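Amidohydrolase (Xanthomonas campestris pv. campestris, PDB 4DZH) probably deaminates adenosine-type substrates such as 5'-methylthioadenosine by metal-dependent hydrolysis in the zinc site of an amidohydrolase TIM barrel. Local coordinates at residues 166-171 with 175-180; 136-141 with 148-153; 389-394 with 407-412. All blocks are in the same frame, centred on the assembly; numbering follows the deposited sequence.

Interactions 1 and 2 lie on the same side of the chain's centre, 18 Å apart between their centres, and touch where Phe141 at the end of 136-141 packs on Thr168 and Trp170; Thr168 OG1 comes within 3.7 Å of Phe141 CE1. Interaction 2 is the one nearest the zinc held by His79, His81, His228 and Asp316: the side chain of Glu138 lies about 5 Å from that of His81 and about 9 Å from a bound zinc ion. In interaction 1 the side chain of Arg180 is about 10 Å from that of His185, which binds a different zinc. Interaction 3, centred 29 Å from interaction 2 and 45 Å from interaction 1, lies at the dimer interface.

Interaction 1 (166-171 with 175-180); sequences FPTAWA and DEYFAR
Trp170 and Arg180 stack where the loop that follows strand 156-163 of the TIM barrel turns back onto helix 174-188. The arginine runs along the indole from its first carbon. Its CB stands 3.4 Å from Trp170 CZ2, and CG stays beside the same atom and CE2. CD then passes over the six-membered ring, 4.1 Å from the centroid, as a CH-pi contact. Bends at chi2 (-80°) and chi3 bring the guanidinium down flat on the indole, the two planes 13° apart, so that CZ makes a cation-pi contact and lies 3.4 Å from Trp170 CZ3, with NH1 also near that atom. NE and NH2 turn to the backbone of the same residue: both donate to Trp170 O, which lies in the guanidinium plane, in a side-on grip that fixes the rotation of the planar group. One residue thus supplies both a face and an acceptor for the charge.

Tyr177 secures the other half of the loop. Its OH donates to Phe166 O at 2.6 Å, nearly along the C=O axis, and accepts from Thr168 OG1, 2.7 Å from Tyr177 OH, so the phenol takes part as both donor and acceptor. Ala171 CB sits over the centre of the Tyr177 ring, 3.4 Å from its centroid, while Trp170 CD1 approaches the ring obliquely. Glu176 lies along Ala171, its CG and CD against the CB and CA of that residue; its carboxylate is held through OE1 by the backbone N of Ser172, the next residue of the loop. Between the two aromatic residues, a water accepts from Trp170 NE1 and donates to Tyr177 O, 2.9 Å from each.

Interaction 2 (136-141 with 148-153); sequences VNENYF and AVYKQH
Tyr150 reaches from helix 143-152 to strand 133-139 and gives its hydroxyl to Glu138, the OH lying 2.6 Å from Glu138 OE1. The acceptor lies at the edge of the phenol, near the ring plane, but the donor reaches the carboxylate from above, 47° out of its plane. The two side chains meet at about a right angle.

The conformation of Glu138 makes this possible. Its CG stands anti to the backbone N, and a turn at chi2 (58°) folds the carboxylate so that OE1 meets the phenol. Val136, two residues earlier on the same face of the strand, has its CG2 branch between the backbone N and the carbonyl carbon; this methyl lies 3.6 Å from both OH and CZ of Tyr150, meeting the ring obliquely. The phenol end is therefore flanked by a polar and an apolar neighbour from one strand.

Glu138 is held at both oxygens: Thr80 OG1 is a further hydrogen-bond partner of OE1, and Asn82 N bonds to OE2. Asn82 ND2 also bonds to Tyr150 OH, tying the phenol into the same network, close to the zinc ligand His81.

The contact thus links the first strand and the helix of the beta-alpha-beta unit 133-139, 143-152, 156-163, with Ala157 of the second strand and Thr121 and Ile125 of helix 114-130 packed against Tyr150.

Interaction 3 (389-394 with 407-412); sequences LETQPL and RHQVTD
The amide of Gln409 meets the hydroxyl of Thr391 within its own plane: NE2 donates to Thr391 OG1 over 3.0 Å with an N-H...O angle of 156°, and the acceptor is only 7° out of the amide plane. The neighbouring flat group, the imidazole of His408, has Gln409 CG over one face, 3.7 Å above the plane and displaced toward the rim. A water lies in plane at its NE2 edge, 2.8 Å from Glu390 OE1, to which it donates. The His408 ring also meets that of His408 of the second subunit, the planes about 15° apart.

Thr391 and Gln409 approach from opposite directions. The glutamine chain is extended beyond CG, which brings the amide straight to the threonine, and Thr391 CG2 lies beside it, 3.4 Å from Gln409 OE1. That oxygen accepts from Gly406 N, so both ends of the amide are anchored and its orientation is fixed.

The two segments frame an excursion, containing helix 397-403, that joins the antiparallel strands 381-385 and 410-415. Gln409 stands at the entrance to the second strand and continues the pairing through a backbone bond with Asp385. Arg130 of the second subunit forms a salt bridge with Glu390 OE2, placing the loop at the dimer interface.

Thr391 OG1 is also bonded to Leu386 O and Ala388 O. Its single proton probably goes to one of these carbonyls, or is shared between them, while a lone pair takes the amide N-H. The buried hydroxyl thus acts as donor to a carbonyl and acceptor from NE2, in a contact between two neutral side chains.

Interaction 1 (166-171 with 175-180)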
loop_
_atom_site.group_PDB
_atom_site.type_symbol
_atom_site.label_atom_id
_atom_site.label_comp_id
_atom_site.label_asym_id
_atom_site.label_seq_id
_atom_site.Cartn_x
_atom_site.Cartn_y
_atom_site.Cartn_z
ATOM N N PHE A 166 -17.296 17.453 -25.656
ATOM C CA PHE A 166 -16.489 17.066 -26.822
ATOM C C PHE A 166 -16.903 15.720 -27.413
ATOM O O PHE A 166 -17.340 14.815 -26.695
ATOM C CB PHE A 166 -15.004 17.007 -26.445
ATOM C CG PHE A 166 -14.534 18.188 -25.660
ATOM C CD1 PHE A 166 -14.589 19.467 -26.209
ATOM C CD2 PHE A 166 -14.033 18.031 -24.383
ATOM C CE1 PHE A 166 -14.151 20.569 -25.490
ATOM C CE2 PHE A 166 -13.591 19.121 -23.654
ATOM C CZ PHE A 166 -13.658 20.395 -24.212
ATOM N N PRO A 167 -16.799 15.580 -28.738
ATOM C CA PRO A 167 -17.227 14.327 -29.367
ATOM C C PRO A 167 -16.241 13.204 -29.137
ATOM O O PRO A 167 -15.016 13.422 -29.041
ATOM C CB PRO A 167 -17.306 14.689 -30.867
ATOM C CG PRO A 167 -16.336 15.815 -31.000
ATOM C CD PRO A 167 -16.453 16.613 -29.737
ATOM N N THR A 168 -16.786 12.006 -28.992
ATOM C CA THR A 168 -16.000 10.791 -28.805
ATOM C C THR A 168 -16.752 9.690 -29.529
ATOM O O THR A 168 -17.837 9.921 -30.083
ATOM C CB THR A 168 -15.914 10.390 -27.329
ATOM O OG1 THR A 168 -17.244 10.203 -26.819
ATOM C CG2 THR A 168 -15.200 11.457 -26.511
ATOM N N ALA A 169 -16.196 8.485 -29.499
ATOM C CA ALA A 169 -16.831 7.336 -30.120
ATOM C C ALA A 169 -18.183 7.041 -29.473
ATOM O O ALA A 169 -19.108 6.514 -30.116
ATOM C CB ALA A 169 -15.919 6.132 -29.994
ATOM N N TRP A 170 -18.292 7.369 -28.191
ATOM C CA TRP A 170 -19.546 7.185 -27.463
ATOM C C TRP A 170 -20.705 8.067 -27.960
ATOM O O TRP A 170 -21.852 7.616 -28.120
ATOM C CB TRP A 170 -19.280 7.414 -25.978
ATOM C CG TRP A 170 -20.465 7.299 -25.068
ATOM C CD1 TRP A 170 -20.915 8.264 -24.208
ATOM C CD2 TRP A 170 -21.347 6.170 -24.902
ATOM N NE1 TRP A 170 -22.012 7.812 -23.524
ATOM C CE2 TRP A 170 -22.307 6.534 -23.932
ATOM C CE3 TRP A 170 -21.442 4.911 -25.503
ATOM C CZ2 TRP A 170 -23.323 5.671 -23.514
ATOM C CZ3 TRP A 170 -22.460 4.046 -25.085
ATOM C CH2 TRP A 170 -23.385 4.438 -24.100
ATOM N N ALA A 171 -20.418 9.334 -28.219
ATOM C CA ALA A 171 -21.446 10.281 -28.605
ATOM C C ALA A 171 -20.772 11.502 -29.231
ATOM O O ALA A 171 -19.727 11.977 -28.762
ATOM C CB ALA A 171 -22.237 10.721 -27.397
ATOM N N ASP A 175 -26.934 16.236 -27.628
ATOM C CA ASP A 175 -28.144 15.427 -27.696
ATOM C C ASP A 175 -27.845 13.946 -27.604
ATOM O O ASP A 175 -28.588 13.219 -26.942
ATOM C CB ASP A 175 -28.958 15.756 -28.949
ATOM C CG ASP A 175 -29.641 17.094 -28.841
ATOM O OD1 ASP A 175 -29.568 17.690 -27.748
ATOM O OD2 ASP A 175 -30.276 17.550 -29.827
ATOM N N GLU A 176 -26.764 13.497 -28.257
ATOM C CA GLU A 176 -26.439 12.078 -28.223
ATOM C C GLU A 176 -25.986 11.665 -26.816
ATOM O O GLU A 176 -26.404 10.617 -26.352
ATOM C CB GLU A 176 -25.422 11.676 -29.288
ATOM C CG GLU A 176 -25.256 10.168 -29.473
ATOM C CD GLU A 176 -24.330 9.824 -30.618
ATOM O OE1 GLU A 176 -23.964 10.761 -31.379
ATOM O OE2 GLU A 176 -23.962 8.626 -30.751
ATOM N N TYR A 177 -25.194 12.486 -26.131
ATOM C CA TYR A 177 -24.750 12.095 -24.793
ATOM C C TYR A 177 -25.965 11.946 -23.882
ATOM O O TYR A 177 -26.073 10.982 -23.106
ATOM C CB TYR A 177 -23.775 13.127 -24.183
ATOM C CG TYR A 177 -22.324 12.968 -24.663
ATOM C CD1 TYR A 177 -21.500 11.952 -24.169
ATOM C CD2 TYR A 177 -21.769 13.876 -25.593
ATOM C CE1 TYR A 177 -20.181 11.807 -24.625
ATOM C CE2 TYR A 177 -20.445 13.744 -26.031
ATOM C CZ TYR A 177 -19.657 12.721 -25.542
ATOM O OH TYR A 177 -18.338 12.570 -25.962
ATOM N N PHE A 178 -26.883 12.893 -23.963
ATOM C CA PHE A 178 -28.060 12.806 -23.115
ATOM C C PHE A 178 -29.031 11.688 -23.561
ATOM O O PHE A 178 -29.684 11.096 -22.706
ATOM C CB PHE A 178 -28.746 14.174 -22.973
ATOM C CG PHE A 178 -27.981 15.134 -22.071
ATOM C CD1 PHE A 178 -28.102 15.056 -20.685
ATOM C CD2 PHE A 178 -27.131 16.103 -22.615
ATOM C CE1 PHE A 178 -27.400 15.930 -19.853
ATOM C CE2 PHE A 178 -26.433 17.010 -21.789
ATOM C CZ PHE A 178 -26.571 16.933 -20.415
ATOM N N ALA A 179 -29.089 11.375 -24.862
ATOM C CA ALA A 179 -29.970 10.293 -25.349
ATOM C C ALA A 179 -29.441 8.971 -24.785
ATOM O O ALA A 179 -30.213 8.188 -24.217
ATOM C CB ALA A 179 -29.988 10.253 -26.866
ATOM N N ARG A 180 -28.133 8.732 -24.928
ATOM C CA ARG A 180 -27.520 7.569 -24.252
ATOM C C ARG A 180 -27.788 7.511 -22.743
ATOM O O ARG A 180 -28.062 6.413 -22.215
ATOM C CB ARG A 180 -26.004 7.463 -24.462
ATOM C CG ARG A 180 -25.507 7.609 -25.878
ATOM C CD ARG A 180 -25.656 6.375 -26.680
ATOM N NE ARG A 180 -24.444 6.163 -27.454
ATOM C CZ ARG A 180 -24.077 4.987 -27.960
ATOM N NH1 ARG A 180 -24.855 3.918 -27.781
ATOM N NH2 ARG A 180 -22.934 4.883 -28.652
HETATM O O HOH W 1 -21.416 7.170 -31.906
HETATM O O HOH W 2 -23.861 9.440 -21.969
#

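Interaction 2 (136-141 with 148-153)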
loop_
_atom_site.group_PDB
_atom_site.type_symbol
_atom_site.label_atom_id
_atom_site.label_comp_id
_atom_site.label_asym_id
_atom_site.label_seq_id
_atom_site.Cartn_x
_atom_site.Cartn_y
_atom_site.Cartn_z
ATOM N N VAL A 136 -18.965 -0.801 -7.284
ATOM C CA VAL A 136 -18.212 0.319 -7.833
ATOM C C VAL A 136 -19.130 1.443 -8.181
ATOM O O VAL A 136 -20.352 1.237 -8.349
ATOM C CB VAL A 136 -17.472 -0.045 -9.147
ATOM C CG1 VAL A 136 -16.344 -0.932 -8.838
ATOM C CG2 VAL A 136 -18.422 -0.684 -10.189
ATOM N N ASN A 137 -18.509 2.628 -8.253
ATOM C CA ASN A 137 -19.142 3.827 -8.803
ATOM C C ASN A 137 -18.366 4.092 -10.080
ATOM O O ASN A 137 -17.308 4.765 -10.055
ATOM C CB ASN A 137 -18.944 4.984 -7.845
ATOM C CG ASN A 137 -19.704 6.222 -8.256
ATOM O OD1 ASN A 137 -20.673 6.170 -9.025
ATOM N ND2 ASN A 137 -19.322 7.334 -7.675
ATOM N N GLU A 138 -18.901 3.561 -11.192
ATOM C CA GLU A 138 -18.201 3.530 -12.474
ATOM C C GLU A 138 -18.398 4.818 -13.277
ATOM O O GLU A 138 -19.474 5.416 -13.295
ATOM C CB GLU A 138 -18.772 2.364 -13.310
ATOM C CG GLU A 138 -17.967 2.082 -14.579
ATOM C CD GLU A 138 -16.489 1.751 -14.313
ATOM O OE1 GLU A 138 -16.124 0.934 -13.396
ATOM O OE2 GLU A 138 -15.680 2.272 -15.083
ATOM N N ASN A 139 -17.326 5.233 -13.974
ATOM C CA ASN A 139 -17.402 6.484 -14.721
ATOM C C ASN A 139 -16.643 6.290 -16.038
ATOM O O ASN A 139 -15.431 6.494 -16.092
ATOM C CB ASN A 139 -16.752 7.560 -13.824
ATOM C CG ASN A 139 -16.854 8.958 -14.375
ATOM O OD1 ASN A 139 -17.000 9.164 -15.556
ATOM N ND2 ASN A 139 -16.714 9.956 -13.482
ATOM N N TYR A 140 -17.329 5.822 -17.087
ATOM C CA TYR A 140 -16.643 5.580 -18.360
ATOM C C TYR A 140 -17.606 5.603 -19.560
ATOM O O TYR A 140 -18.852 5.515 -19.403
ATOM C CB TYR A 140 -15.845 4.275 -18.381
ATOM C CG TYR A 140 -14.563 4.371 -19.233
ATOM C CD1 TYR A 140 -13.470 5.151 -18.810
ATOM C CD2 TYR A 140 -14.465 3.712 -20.472
ATOM C CE1 TYR A 140 -12.340 5.237 -19.567
ATOM C CE2 TYR A 140 -13.333 3.814 -21.242
ATOM C CZ TYR A 140 -12.269 4.567 -20.786
ATOM O OH TYR A 140 -11.113 4.664 -21.544
ATOM N N PHE A 141 -17.000 5.758 -20.751
ATOM C CA PHE A 141 -17.715 5.677 -22.016
ATOM C C PHE A 141 -18.275 4.282 -22.156
ATOM O O PHE A 141 -17.784 3.345 -21.555
ATOM C CB PHE A 141 -16.751 6.004 -23.163
ATOM C CG PHE A 141 -16.116 7.375 -23.043
ATOM C CD1 PHE A 141 -16.819 8.511 -23.417
ATOM C CD2 PHE A 141 -14.825 7.506 -22.572
ATOM C CE1 PHE A 141 -16.260 9.775 -23.310
ATOM C CE2 PHE A 141 -14.242 8.765 -22.461
ATOM C CZ PHE A 141 -14.975 9.895 -22.835
ATOM N N ALA A 148 -24.212 -3.955 -18.565
ATOM C CA ALA A 148 -24.481 -5.340 -18.970
ATOM C C ALA A 148 -23.420 -6.282 -18.416
ATOM O O ALA A 148 -23.753 -7.375 -17.905
ATOM C CB ALA A 148 -24.569 -5.450 -20.482
ATOM N N VAL A 149 -22.141 -5.872 -18.511
ATOM C CA VAL A 149 -21.031 -6.677 -18.008
ATOM C C VAL A 149 -21.097 -6.876 -16.509
ATOM O O VAL A 149 -21.008 -7.995 -16.043
ATOM C CB VAL A 149 -19.659 -6.104 -18.398
ATOM C CG1 VAL A 149 -18.547 -6.859 -17.694
ATOM C CG2 VAL A 149 -19.492 -6.176 -19.891
ATOM N N TYR A 150 -21.307 -5.797 -15.752
ATOM C CA TYR A 150 -21.480 -5.944 -14.310
ATOM C C TYR A 150 -22.667 -6.884 -13.970
ATOM O O TYR A 150 -22.521 -7.753 -13.111
ATOM C CB TYR A 150 -21.660 -4.579 -13.643
ATOM C CG TYR A 150 -20.363 -3.775 -13.562
ATOM C CD1 TYR A 150 -19.217 -4.264 -12.949
ATOM C CD2 TYR A 150 -20.314 -2.487 -14.083
ATOM C CE1 TYR A 150 -18.059 -3.513 -12.864
ATOM C CE2 TYR A 150 -19.145 -1.736 -13.983
ATOM C CZ TYR A 150 -18.040 -2.257 -13.391
ATOM O OH TYR A 150 -16.849 -1.548 -13.271
ATOM N N LYS A 151 -23.806 -6.686 -14.646
ATOM C CA LYS A 151 -25.026 -7.458 -14.379
ATOM C C LYS A 151 -24.719 -8.921 -14.668
ATOM O O LYS A 151 -25.023 -9.788 -13.855
ATOM C CB LYS A 151 -26.164 -6.974 -15.252
ATOM C CG LYS A 151 -27.464 -7.753 -15.007
ATOM C CD LYS A 151 -27.910 -7.610 -13.556
ATOM C CE LYS A 151 -29.266 -8.345 -13.298
ATOM N NZ LYS A 151 -29.987 -7.822 -12.114
ATOM N N GLN A 152 -24.079 -9.207 -15.801
ATOM C CA GLN A 152 -23.784 -10.618 -16.167
ATOM C C GLN A 152 -22.915 -11.318 -15.096
ATOM O O GLN A 152 -23.057 -12.529 -14.814
ATOM C CB GLN A 152 -23.092 -10.633 -17.545
ATOM C CG GLN A 152 -22.599 -12.000 -18.044
ATOM C CD GLN A 152 -21.432 -11.865 -19.032
ATOM O OE1 GLN A 152 -21.289 -10.828 -19.703
ATOM N NE2 GLN A 152 -20.579 -12.912 -19.111
ATOM N N HIS A 153 -22.010 -10.567 -14.465
ATOM C CA HIS A 153 -21.138 -11.143 -13.471
ATOM C C HIS A 153 -21.705 -11.087 -12.065
ATOM O O HIS A 153 -21.018 -11.473 -11.081
ATOM C CB HIS A 153 -19.755 -10.448 -13.483
ATOM C CG HIS A 153 -18.914 -10.821 -14.659
ATOM N ND1 HIS A 153 -19.036 -10.214 -15.883
ATOM C CD2 HIS A 153 -18.009 -11.817 -14.817
ATOM C CE1 HIS A 153 -18.200 -10.783 -16.741
ATOM N NE2 HIS A 153 -17.574 -11.760 -16.119
#

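Interaction 3 (389-394 with 407-412)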
loop_
_atom_site.group_PDB
_atom_site.type_symbol
_atom_site.label_atom_id
_atom_site.label_comp_id
_atom_site.label_asym_id
_atom_site.label_seq_id
_atom_site.Cartn_x
_atom_site.Cartn_y
_atom_site.Cartn_z
ATOM N N LEU A 389 0.553 -14.994 8.986
ATOM C CA LEU A 389 1.460 -14.428 9.940
ATOM C C LEU A 389 1.582 -12.894 9.779
ATOM O O LEU A 389 1.941 -12.192 10.727
ATOM C CB LEU A 389 2.832 -15.121 9.826
ATOM C CG LEU A 389 3.608 -15.071 8.535
ATOM C CD1 LEU A 389 4.511 -13.858 8.619
ATOM C CD2 LEU A 389 4.449 -16.321 8.400
ATOM N N GLU A 390 1.294 -12.426 8.573
ATOM C CA GLU A 390 1.293 -10.981 8.288
ATOM C C GLU A 390 0.279 -10.247 9.148
ATOM O O GLU A 390 0.414 -9.027 9.390
ATOM C CB GLU A 390 0.992 -10.720 6.815
ATOM C CG GLU A 390 2.201 -10.963 5.884
ATOM C CD GLU A 390 2.410 -12.448 5.607
ATOM O OE1 GLU A 390 1.475 -13.240 5.842
ATOM O OE2 GLU A 390 3.515 -12.818 5.162
ATOM N N THR A 391 -0.723 -10.974 9.619
ATOM C CA THR A 391 -1.725 -10.336 10.465
ATOM C C THR A 391 -1.745 -10.916 11.886
ATOM O O THR A 391 -2.752 -10.860 12.597
ATOM C CB THR A 391 -3.134 -10.337 9.804
ATOM O OG1 THR A 391 -3.418 -11.593 9.255
ATOM C CG2 THR A 391 -3.163 -9.335 8.629
ATOM N N GLN A 392 -0.583 -11.398 12.333
ATOM C CA GLN A 392 -0.435 -11.912 13.691
ATOM C C GLN A 392 0.730 -11.202 14.363
ATOM O O GLN A 392 1.658 -10.776 13.649
ATOM C CB GLN A 392 -0.148 -13.420 13.601
ATOM C CG GLN A 392 -1.376 -14.255 13.157
ATOM C CD GLN A 392 -2.426 -14.306 14.270
ATOM O OE1 GLN A 392 -2.061 -14.475 15.434
ATOM N NE2 GLN A 392 -3.737 -14.133 13.932
ATOM N N PRO A 393 0.720 -11.041 15.717
ATOM C CA PRO A 393 -0.418 -11.336 16.599
ATOM C C PRO A 393 -1.552 -10.383 16.270
ATOM O O PRO A 393 -1.317 -9.264 15.767
ATOM C CB PRO A 393 0.090 -10.942 17.986
ATOM C CG PRO A 393 1.124 -9.968 17.748
ATOM C CD PRO A 393 1.783 -10.353 16.458
ATOM N N LEU A 394 -2.743 -10.818 16.630
ATOM C CA LEU A 394 -3.948 -10.032 16.374
ATOM C C LEU A 394 -4.345 -9.292 17.645
ATOM O O LEU A 394 -5.155 -9.804 18.453
ATOM C CB LEU A 394 -5.031 -11.014 15.927
ATOM C CG LEU A 394 -6.316 -10.417 15.336
ATOM C CD1 LEU A 394 -5.983 -9.508 14.193
ATOM C CD2 LEU A 394 -7.249 -11.515 14.888
ATOM N N ARG A 407 -4.694 -7.343 0.359
ATOM C CA ARG A 407 -5.858 -7.786 -0.375
ATOM C C ARG A 407 -5.840 -9.292 -0.743
ATOM O O ARG A 407 -6.901 -9.881 -1.033
ATOM C CB ARG A 407 -6.051 -6.936 -1.622
ATOM C CG ARG A 407 -4.935 -7.031 -2.574
ATOM C CD ARG A 407 -5.450 -6.465 -3.885
ATOM N NE ARG A 407 -4.333 -6.276 -4.805
ATOM C CZ ARG A 407 -4.441 -5.718 -6.006
ATOM N NH1 ARG A 407 -5.660 -5.331 -6.528
ATOM N NH2 ARG A 407 -3.285 -5.551 -6.702
ATOM N N HIS A 408 -4.653 -9.904 -0.712
ATOM C CA HIS A 408 -4.552 -11.319 -1.055
ATOM C C HIS A 408 -5.052 -12.150 0.112
ATOM O O HIS A 408 -5.205 -13.373 -0.043
ATOM C CB HIS A 408 -3.095 -11.664 -1.339
ATOM C CG HIS A 408 -2.216 -11.460 -0.147
ATOM N ND1 HIS A 408 -1.746 -10.216 0.238
ATOM C CD2 HIS A 408 -1.735 -12.339 0.771
ATOM C CE1 HIS A 408 -1.006 -10.337 1.332
ATOM N NE2 HIS A 408 -0.983 -11.614 1.676
ATOM N N GLN A 409 -5.337 -11.519 1.253
ATOM C CA GLN A 409 -5.913 -12.274 2.371
ATOM C C GLN A 409 -7.412 -12.436 2.245
ATOM O O GLN A 409 -8.030 -13.097 3.089
ATOM C CB GLN A 409 -5.583 -11.634 3.686
ATOM C CG GLN A 409 -4.037 -11.614 3.883
ATOM C CD GLN A 409 -3.665 -11.049 5.201
ATOM O OE1 GLN A 409 -3.020 -9.997 5.268
ATOM N NE2 GLN A 409 -4.031 -11.746 6.281
ATOM N N VAL A 410 -8.016 -11.775 1.263
ATOM C CA VAL A 410 -9.428 -12.060 0.983
ATOM C C VAL A 410 -9.583 -13.486 0.484
ATOM O O VAL A 410 -8.943 -13.876 -0.498
ATOM C CB VAL A 410 -9.979 -11.054 -0.074
ATOM C CG1 VAL A 410 -11.390 -11.443 -0.539
ATOM C CG2 VAL A 410 -9.953 -9.610 0.519
ATOM N N THR A 411 -10.434 -14.290 1.115
ATOM C CA THR A 411 -10.599 -15.670 0.654
ATOM C C THR A 411 -11.954 -15.997 0.069
ATOM O O THR A 411 -12.063 -16.804 -0.842
ATOM C CB THR A 411 -10.334 -16.666 1.787
ATOM O OG1 THR A 411 -11.218 -16.389 2.881
ATOM C CG2 THR A 411 -8.859 -16.553 2.268
ATOM N N ASP A 412 -12.972 -15.301 0.540
ATOM C CA ASP A 412 -14.326 -15.548 0.038
ATOM C C ASP A 412 -15.106 -14.239 -0.093
ATOM O O ASP A 412 -14.964 -13.359 0.741
ATOM C CB ASP A 412 -15.086 -16.521 0.952
ATOM C CG ASP A 412 -14.340 -17.869 1.149
ATOM O OD1 ASP A 412 -14.532 -18.821 0.349
ATOM O OD2 ASP A 412 -13.531 -17.950 2.089
HETATM O O HOH W 3 -0.410 -12.930 3.750
#